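PDB 2IY9: subtilase cytotoxin subunit A from Escherichia coli, which acts as the serine protease subunit of an AB5 toxin, cutting the host endoplasmic reticulum chaperone BiP at a single site in its interdomain hinge. Local coordinates for residues R128-I133 with T163-R168; S64-F69 with P141-I146. All blocks are in the same frame, centred on the assembly; numbering follows the deposited sequence.

Contact 1: R128-I133 with T163-R168; sequences RAIESI and TELLSR
L165 reaches from helix 160-172 to helix 125-134 and divides its isobutyl fork between I130 and E131. Its CG lies anti to the backbone N (chi1 -177°), which carries both methyls toward the other helix. L165 CD2 takes the inner position, 3.6 Å from I130 CG2. L165 CD1 is on the outer side, against the aliphatic part of the glutamate, with E131 CG at 3.7 Å and I130 CG2 a little farther. The leucine crosses both partners obliquely, meeting a branch methyl on one and a methylene on the other.

I130 presents CG2 to the leucine while its longer CG1 arm is turned elsewhere. The isoleucine also packs on I149 and I177 of the central parallel sheet, so a beta-branched hydrocarbon can serve both the neighbouring helix and the sheet beneath. On the other helix L166 likewise settles on I177.

E131 suits the boundary of this apolar seam. Its CG methylene lies beside L165, and the extended chain beyond it (chi2 170°) takes the carboxylate on to more polar surroundings. There E131 OE2 forms a salt bridge with R128 NH1 at 3.0 Å, one turn back on the same helix, and accepts a hydrogen bond from water 1 at 2.6 Å. The same water accepts from R168 NH2 at 3.1 Å, linking the two helices where the charged groups themselves stay 5.3 Å apart, E131 OE2 to R168 NH2.

The helices run the same way on one face of the sheet. Their chemistry is layered: hydrocarbon contact holds the inner side, while a water-mediated link between opposite charges spans the outer side, where the R128 salt bridge, with R168 nearby through water, probably favours the ionised form of E131.

Contact 2: S64-F69 with P141-I146; sequences SEFAKF and PGEEKI
E144 OE2 is gripped by R115 in a salt bridge through NE and by the hydroxyl of S49, while E144 OE1 comes to 4.4 Å from F69 CE2, meeting the ring obliquely. R115 also makes a cation-pi contact with F69, so one arginine serves both sides, and a buried carboxylate beside an aromatic ring has its charge answered.

The neighbouring E143 runs extended toward F66 and crosses it at about a right angle. F66 CE1 lies 3.7 Å from E143 OE2, and F66 CZ is equally near E143 OE1; ring and carboxylate planes are 57° apart. Having CG anti to the backbone N (chi1 175°) sends the phenyl ring across to the loop. E143 OE1 is tied to the backbone N of A140, which steadies the carboxylate.

G142 keeps backbone angles (phi 93°) at which a side chain would jam against the carbonyl O of P141.

F66, E143 and E144 all pack on V47, at the start of strand 47-52. The arrangement is the edge of a subtilisin-like fold, where side chains of a loop leading into strand 147-149 pack against edge strand 65-70 of the central parallel sheet.

Overall arrangement
From the N terminus the chain lays down strand 47-52 and then edge strand 65-70; after helix 84-98 it forms strand 111-116 and helix 125-134. The loop 141-146 comes back to the edge strand and closes contact 2 over 71 intervening residues. Contact 1 has opened by then, at 128-133, and closes only at 163-168, after strand 147-149; the two loops therefore cross. Contact 1 joins two helices on one face of the sheet, whereas contact 2 ties an edge strand to a connecting loop. Their centres lie 16 Å apart, yet they touch where I133 CG1 packs 3.7 Å from E144 OE2. R115 adds a polar connection, binding S132 as well as E144.

Contact 1: R128-I133 with T163-R168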
ATOM      1  N   ARG A 128      -7.834  12.469  -9.080  1.00 25.63           N
ATOM      2  CA  ARG A 128      -7.960  12.223 -10.520  1.00 26.03           C
ATOM      3  C   ARG A 128      -7.436  10.837 -10.909  1.00 25.46           C
ATOM      4  O   ARG A 128      -8.032  10.150 -11.745  1.00 24.61           O
ATOM      5  CB  ARG A 128      -7.248  13.302 -11.339  1.00 26.84           C
ATOM      6  CG  ARG A 128      -7.746  14.727 -11.100  1.00 29.83           C
ATOM      7  CD  ARG A 128      -9.244  14.901 -11.338  1.00 34.44           C
ATOM      8  NE  ARG A 128      -9.687  16.141 -10.697  1.00 40.44           N
ATOM      9  CZ  ARG A 128     -10.408  16.219  -9.582  1.00 41.94           C
ATOM     10  NH1 ARG A 128     -10.838  15.125  -8.963  1.00 42.76           N
ATOM     11  NH2 ARG A 128     -10.726  17.409  -9.098  1.00 45.08           N
ATOM     12  N   ALA A 129      -6.326  10.440 -10.292  1.00 25.42           N
ATOM     13  CA  ALA A 129      -5.724   9.124 -10.519  1.00 25.13           C
ATOM     14  C   ALA A 129      -6.708   8.016 -10.204  1.00 25.16           C
ATOM     15  O   ALA A 129      -6.850   7.075 -10.989  1.00 25.21           O
ATOM     16  CB  ALA A 129      -4.461   8.966  -9.686  1.00 25.33           C
ATOM     17  N   ILE A 130      -7.398   8.149  -9.066  1.00 24.54           N
ATOM     18  CA  ILE A 130      -8.341   7.139  -8.599  1.00 24.43           C
ATOM     19  C   ILE A 130      -9.628   7.149  -9.433  1.00 24.67           C
ATOM     20  O   ILE A 130     -10.112   6.095  -9.835  1.00 23.75           O
ATOM     21  CB  ILE A 130      -8.661   7.291  -7.088  1.00 24.46           C
ATOM     22  CG1 ILE A 130      -7.419   6.998  -6.235  1.00 23.84           C
ATOM     23  CG2 ILE A 130      -9.773   6.320  -6.679  1.00 25.09           C
ATOM     24  CD1 ILE A 130      -7.544   7.490  -4.778  1.00 24.60           C
ATOM     25  N   GLU A 131     -10.164   8.340  -9.704  1.00 25.21           N
ATOM     26  CA  GLU A 131     -11.328   8.479 -10.595  1.00 26.21           C
ATOM     27  C   GLU A 131     -11.091   7.795 -11.938  1.00 25.78           C
ATOM     28  O   GLU A 131     -12.019   7.246 -12.534  1.00 25.97           O
ATOM     29  CB  GLU A 131     -11.665   9.952 -10.857  1.00 25.84           C
ATOM     30  CG  GLU A 131     -12.258  10.712  -9.680  1.00 27.50           C
ATOM     31  CD  GLU A 131     -12.327  12.220  -9.938  1.00 28.82           C
ATOM     32  OE1 GLU A 131     -11.752  12.697 -10.943  1.00 31.98           O
ATOM     33  OE2 GLU A 131     -12.952  12.933  -9.132  1.00 34.16           O
ATOM     34  N   SER A 132      -9.854   7.860 -12.421  1.00 25.57           N
ATOM     35  CA  SER A 132      -9.482   7.249 -13.702  1.00 25.91           C
ATOM     36  C   SER A 132      -9.602   5.723 -13.657  1.00 26.18           C
ATOM     37  O   SER A 132     -10.121   5.098 -14.597  1.00 26.64           O
ATOM     38  CB  SER A 132      -8.077   7.700 -14.129  1.00 25.45           C
ATOM     39  OG  SER A 132      -7.642   6.980 -15.269  1.00 26.02           O
ATOM     40  N   ILE A 133      -9.164   5.120 -12.553  1.00 26.10           N
ATOM     41  CA  ILE A 133      -9.396   3.689 -12.335  1.00 25.76           C
ATOM     42  C   ILE A 133     -10.892   3.380 -12.293  1.00 26.41           C
ATOM     43  O   ILE A 133     -11.379   2.455 -12.963  1.00 26.36           O
ATOM     44  CB  ILE A 133      -8.767   3.186 -11.019  1.00 25.32           C
ATOM     45  CG1 ILE A 133      -7.260   3.444 -11.001  1.00 25.29           C
ATOM     46  CG2 ILE A 133      -9.059   1.676 -10.838  1.00 24.71           C
ATOM     47  CD1 ILE A 133      -6.597   3.262  -9.627  1.00 25.38           C
ATOM     48  N   THR A 163     -14.010  12.277   0.638  1.00 29.27           N
ATOM     49  CA  THR A 163     -15.040  11.530   1.348  1.00 29.37           C
ATOM     50  C   THR A 163     -16.134  11.018   0.398  1.00 28.99           C
ATOM     51  O   THR A 163     -16.611   9.888   0.536  1.00 28.99           O
ATOM     52  CB  THR A 163     -15.601  12.370   2.518  1.00 29.74           C
ATOM     53  OG1 THR A 163     -14.601  12.455   3.545  1.00 30.71           O
ATOM     54  CG2 THR A 163     -16.840  11.754   3.096  1.00 31.40           C
ATOM     55  N   GLU A 164     -16.518  11.838  -0.575  1.00 28.65           N
ATOM     56  CA  GLU A 164     -17.474  11.395  -1.594  1.00 28.54           C
ATOM     57  C   GLU A 164     -16.915  10.193  -2.376  1.00 27.89           C
ATOM     58  O   GLU A 164     -17.596   9.172  -2.545  1.00 27.88           O
ATOM     59  CB  GLU A 164     -17.829  12.552  -2.541  1.00 28.46           C
ATOM     60  CG  GLU A 164     -19.060  12.292  -3.432  1.00 30.53           C
ATOM     61  CD  GLU A 164     -18.773  11.372  -4.619  1.00 31.73           C
ATOM     62  OE1 GLU A 164     -17.663  11.459  -5.202  1.00 30.82           O
ATOM     63  OE2 GLU A 164     -19.657  10.551  -4.967  1.00 32.43           O
ATOM     64  N   LEU A 165     -15.669  10.315  -2.827  1.00 27.53           N
ATOM     65  CA  LEU A 165     -15.033   9.280  -3.657  1.00 26.96           C
ATOM     66  C   LEU A 165     -14.874   7.965  -2.900  1.00 25.89           C
ATOM     67  O   LEU A 165     -15.167   6.895  -3.432  1.00 25.52           O
ATOM     68  CB  LEU A 165     -13.669   9.753  -4.181  1.00 27.30           C
ATOM     69  CG  LEU A 165     -12.977   8.744  -5.107  1.00 28.66           C
ATOM     70  CD1 LEU A 165     -12.261   9.410  -6.248  1.00 30.01           C
ATOM     71  CD2 LEU A 165     -12.033   7.836  -4.314  1.00 30.88           C
ATOM     72  N   LEU A 166     -14.398   8.046  -1.665  1.00 25.47           N
ATOM     73  CA  LEU A 166     -14.124   6.836  -0.890  1.00 25.16           C
ATOM     74  C   LEU A 166     -15.399   6.114  -0.466  1.00 25.47           C
ATOM     75  O   LEU A 166     -15.460   4.882  -0.506  1.00 24.90           O
ATOM     76  CB  LEU A 166     -13.220   7.151   0.307  1.00 25.21           C
ATOM     77  CG  LEU A 166     -11.832   7.691  -0.098  1.00 24.20           C
ATOM     78  CD1 LEU A 166     -11.127   8.296   1.094  1.00 23.78           C
ATOM     79  CD2 LEU A 166     -10.953   6.616  -0.735  1.00 23.94           C
ATOM     80  N   SER A 167     -16.423   6.867  -0.065  1.00 25.75           N
ATOM     81  CA  SER A 167     -17.695   6.225   0.308  1.00 26.05           C
ATOM     82  C   SER A 167     -18.344   5.571  -0.914  1.00 25.89           C
ATOM     83  O   SER A 167     -18.907   4.488  -0.800  1.00 25.04           O
ATOM     84  CB  SER A 167     -18.656   7.195   1.002  1.00 26.27           C
ATOM     85  OG  SER A 167     -18.996   8.267   0.140  1.00 27.89           O
ATOM     86  N   ARG A 168     -18.221   6.210  -2.080  1.00 25.65           N
ATOM     87  CA  ARG A 168     -18.675   5.619  -3.352  1.00 26.45           C
ATOM     88  C   ARG A 168     -17.901   4.342  -3.711  1.00 25.66           C
ATOM     89  O   ARG A 168     -18.509   3.317  -4.039  1.00 25.79           O
ATOM     90  CB  ARG A 168     -18.577   6.642  -4.498  1.00 26.04           C
ATOM     91  CG  ARG A 168     -19.195   6.192  -5.831  1.00 27.31           C
ATOM     92  CD  ARG A 168     -19.529   7.397  -6.729  1.00 28.93           C
ATOM     93  NE  ARG A 168     -18.389   7.935  -7.480  1.00 35.75           N
ATOM     94  CZ  ARG A 168     -17.512   8.806  -6.997  1.00 37.69           C
ATOM     95  NH1 ARG A 168     -17.608   9.212  -5.745  1.00 41.01           N
ATOM     96  NH2 ARG A 168     -16.525   9.263  -7.750  1.00 40.47           N
TER
HETATM   97  O   HOH W   1     -14.782  11.818  -7.642  1.00 37.35           O

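Contact 2: S64-F69 with P141-I146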
ATOM      1  N   SER A  64       7.655  -5.583 -15.695  1.00 23.66           N
ATOM      2  CA  SER A  64       6.541  -5.384 -14.768  1.00 23.26           C
ATOM      3  C   SER A  64       5.451  -4.427 -15.257  1.00 23.43           C
ATOM      4  O   SER A  64       4.387  -4.330 -14.642  1.00 23.21           O
ATOM      5  CB  SER A  64       7.062  -4.890 -13.411  1.00 23.32           C
ATOM      6  OG  SER A  64       7.909  -5.848 -12.802  1.00 22.15           O
ATOM      7  N   GLU A  65       5.706  -3.711 -16.346  1.00 23.22           N
ATOM      8  CA  GLU A  65       4.762  -2.679 -16.759  1.00 23.38           C
ATOM      9  C   GLU A  65       3.467  -3.222 -17.356  1.00 22.65           C
ATOM     10  O   GLU A  65       3.488  -3.981 -18.325  1.00 22.85           O
ATOM     11  CB  GLU A  65       5.405  -1.655 -17.706  1.00 22.86           C
ATOM     12  CG  GLU A  65       4.435  -0.527 -18.113  1.00 24.56           C
ATOM     13  CD  GLU A  65       5.055   0.505 -19.045  1.00 24.35           C
ATOM     14  OE1 GLU A  65       6.293   0.580 -19.123  1.00 27.63           O
ATOM     15  OE2 GLU A  65       4.294   1.246 -19.707  1.00 26.85           O
ATOM     16  N   PHE A  66       2.350  -2.791 -16.780  1.00 22.98           N
ATOM     17  CA  PHE A  66       1.027  -2.984 -17.381  1.00 23.36           C
ATOM     18  C   PHE A  66       0.592  -1.701 -18.104  1.00 23.86           C
ATOM     19  O   PHE A  66       0.149  -1.735 -19.251  1.00 24.23           O
ATOM     20  CB  PHE A  66       0.003  -3.355 -16.306  1.00 23.59           C
ATOM     21  CG  PHE A  66      -1.422  -3.448 -16.811  1.00 23.70           C
ATOM     22  CD1 PHE A  66      -1.854  -4.571 -17.520  1.00 24.23           C
ATOM     23  CD2 PHE A  66      -2.336  -2.428 -16.556  1.00 25.65           C
ATOM     24  CE1 PHE A  66      -3.164  -4.665 -17.973  1.00 25.47           C
ATOM     25  CE2 PHE A  66      -3.675  -2.528 -17.000  1.00 24.94           C
ATOM     26  CZ  PHE A  66      -4.074  -3.635 -17.714  1.00 25.24           C
ATOM     27  N   ALA A  67       0.669  -0.583 -17.394  1.00 24.33           N
ATOM     28  CA  ALA A  67       0.368   0.717 -17.953  1.00 24.60           C
ATOM     29  C   ALA A  67       1.085   1.785 -17.155  1.00 24.94           C
ATOM     30  O   ALA A  67       1.580   1.528 -16.063  1.00 24.33           O
ATOM     31  CB  ALA A  67      -1.138   0.977 -17.943  1.00 25.08           C
ATOM     32  N   LYS A  68       1.135   2.989 -17.715  1.00 25.13           N
ATOM     33  CA  LYS A  68       1.629   4.157 -16.997  1.00 25.49           C
ATOM     34  C   LYS A  68       0.835   5.389 -17.413  1.00 25.39           C
ATOM     35  O   LYS A  68       0.497   5.550 -18.592  1.00 25.66           O
ATOM     36  CB  LYS A  68       3.139   4.356 -17.193  1.00 25.26           C
ATOM     37  CG  LYS A  68       3.588   4.624 -18.637  1.00 26.37           C
ATOM     38  CD  LYS A  68       5.112   4.569 -18.756  1.00 25.94           C
ATOM     39  CE  LYS A  68       5.536   4.577 -20.229  1.00 27.27           C
ATOM     40  NZ  LYS A  68       4.986   3.407 -21.000  1.00 29.54           N
ATOM     41  N   PHE A  69       0.529   6.230 -16.429  1.00 25.12           N
ATOM     42  CA  PHE A  69      -0.312   7.422 -16.606  1.00 25.83           C
ATOM     43  C   PHE A  69       0.313   8.633 -15.945  1.00 26.05           C
ATOM     44  O   PHE A  69       1.041   8.499 -14.950  1.00 25.62           O
ATOM     45  CB  PHE A  69      -1.669   7.230 -15.926  1.00 25.53           C
ATOM     46  CG  PHE A  69      -2.515   6.140 -16.514  1.00 26.39           C
ATOM     47  CD1 PHE A  69      -3.530   6.443 -17.422  1.00 27.81           C
ATOM     48  CD2 PHE A  69      -2.353   4.810 -16.105  1.00 27.12           C
ATOM     49  CE1 PHE A  69      -4.334   5.430 -17.946  1.00 27.06           C
ATOM     50  CE2 PHE A  69      -3.154   3.801 -16.625  1.00 25.71           C
ATOM     51  CZ  PHE A  69      -4.138   4.109 -17.542  1.00 26.38           C
ATOM     52  N   PRO A 141     -11.097  -8.152 -13.903  1.00 27.84           N
ATOM     53  CA  PRO A 141     -11.028  -8.368 -12.458  1.00 27.89           C
ATOM     54  C   PRO A 141      -9.571  -8.645 -12.091  1.00 27.92           C
ATOM     55  O   PRO A 141      -8.895  -9.396 -12.793  1.00 29.00           O
ATOM     56  CB  PRO A 141     -11.870  -9.635 -12.249  1.00 28.23           C
ATOM     57  CG  PRO A 141     -12.784  -9.688 -13.448  1.00 28.39           C
ATOM     58  CD  PRO A 141     -11.947  -9.156 -14.571  1.00 28.21           C
ATOM     59  N   GLY A 142      -9.077  -8.025 -11.031  1.00 27.62           N
ATOM     60  CA  GLY A 142      -7.671  -8.209 -10.652  1.00 26.78           C
ATOM     61  C   GLY A 142      -6.717  -7.168 -11.229  1.00 26.64           C
ATOM     62  O   GLY A 142      -5.571  -7.075 -10.782  1.00 26.78           O
ATOM     63  N   GLU A 143      -7.177  -6.412 -12.228  1.00 25.51           N
ATOM     64  CA  GLU A 143      -6.403  -5.295 -12.786  1.00 25.19           C
ATOM     65  C   GLU A 143      -6.743  -4.018 -12.022  1.00 24.45           C
ATOM     66  O   GLU A 143      -7.863  -3.503 -12.125  1.00 23.68           O
ATOM     67  CB  GLU A 143      -6.662  -5.124 -14.294  1.00 25.14           C
ATOM     68  CG  GLU A 143      -6.268  -6.353 -15.135  1.00 25.04           C
ATOM     69  CD  GLU A 143      -6.526  -6.199 -16.633  1.00 25.71           C
ATOM     70  OE1 GLU A 143      -7.290  -5.296 -17.050  1.00 27.99           O
ATOM     71  OE2 GLU A 143      -5.948  -6.995 -17.410  1.00 26.10           O
ATOM     72  N   GLU A 144      -5.776  -3.535 -11.238  1.00 23.68           N
ATOM     73  CA  GLU A 144      -5.929  -2.314 -10.419  1.00 23.45           C
ATOM     74  C   GLU A 144      -7.062  -2.415  -9.376  1.00 23.26           C
ATOM     75  O   GLU A 144      -7.736  -1.424  -9.042  1.00 23.50           O
ATOM     76  CB  GLU A 144      -6.049  -1.064 -11.306  1.00 23.73           C
ATOM     77  CG  GLU A 144      -4.883  -0.897 -12.282  1.00 24.87           C
ATOM     78  CD  GLU A 144      -4.738   0.520 -12.791  1.00 27.14           C
ATOM     79  OE1 GLU A 144      -5.023   0.752 -13.979  1.00 28.90           O
ATOM     80  OE2 GLU A 144      -4.331   1.401 -12.011  1.00 27.38           O
ATOM     81  N   LYS A 145      -7.263  -3.630  -8.872  1.00 22.64           N
ATOM     82  CA  LYS A 145      -8.162  -3.885  -7.750  1.00 22.48           C
ATOM     83  C   LYS A 145      -7.507  -3.398  -6.452  1.00 21.97           C
ATOM     84  O   LYS A 145      -8.169  -2.834  -5.554  1.00 21.68           O
ATOM     85  CB  LYS A 145      -8.428  -5.390  -7.649  1.00 21.87           C
ATOM     86  CG  LYS A 145      -9.580  -5.779  -6.734  1.00 22.78           C
ATOM     87  CD  LYS A 145      -9.717  -7.292  -6.658  1.00 23.35           C
ATOM     88  CE  LYS A 145     -10.970  -7.728  -5.900  1.00 23.52           C
ATOM     89  NZ  LYS A 145     -12.242  -7.356  -6.619  1.00 24.65           N
ATOM     90  N   ILE A 146      -6.207  -3.665  -6.353  1.00 21.79           N
ATOM     91  CA  ILE A 146      -5.417  -3.232  -5.222  1.00 21.58           C
ATOM     92  C   ILE A 146      -4.671  -1.975  -5.630  1.00 21.50           C
ATOM     93  O   ILE A 146      -3.853  -2.003  -6.550  1.00 21.52           O
ATOM     94  CB  ILE A 146      -4.410  -4.309  -4.745  1.00 21.66           C
ATOM     95  CG1 ILE A 146      -5.115  -5.646  -4.444  1.00 22.34           C
ATOM     96  CG2 ILE A 146      -3.612  -3.782  -3.541  1.00 22.21           C
ATOM     97  CD1 ILE A 146      -6.419  -5.521  -3.599  1.00 21.91           C
TER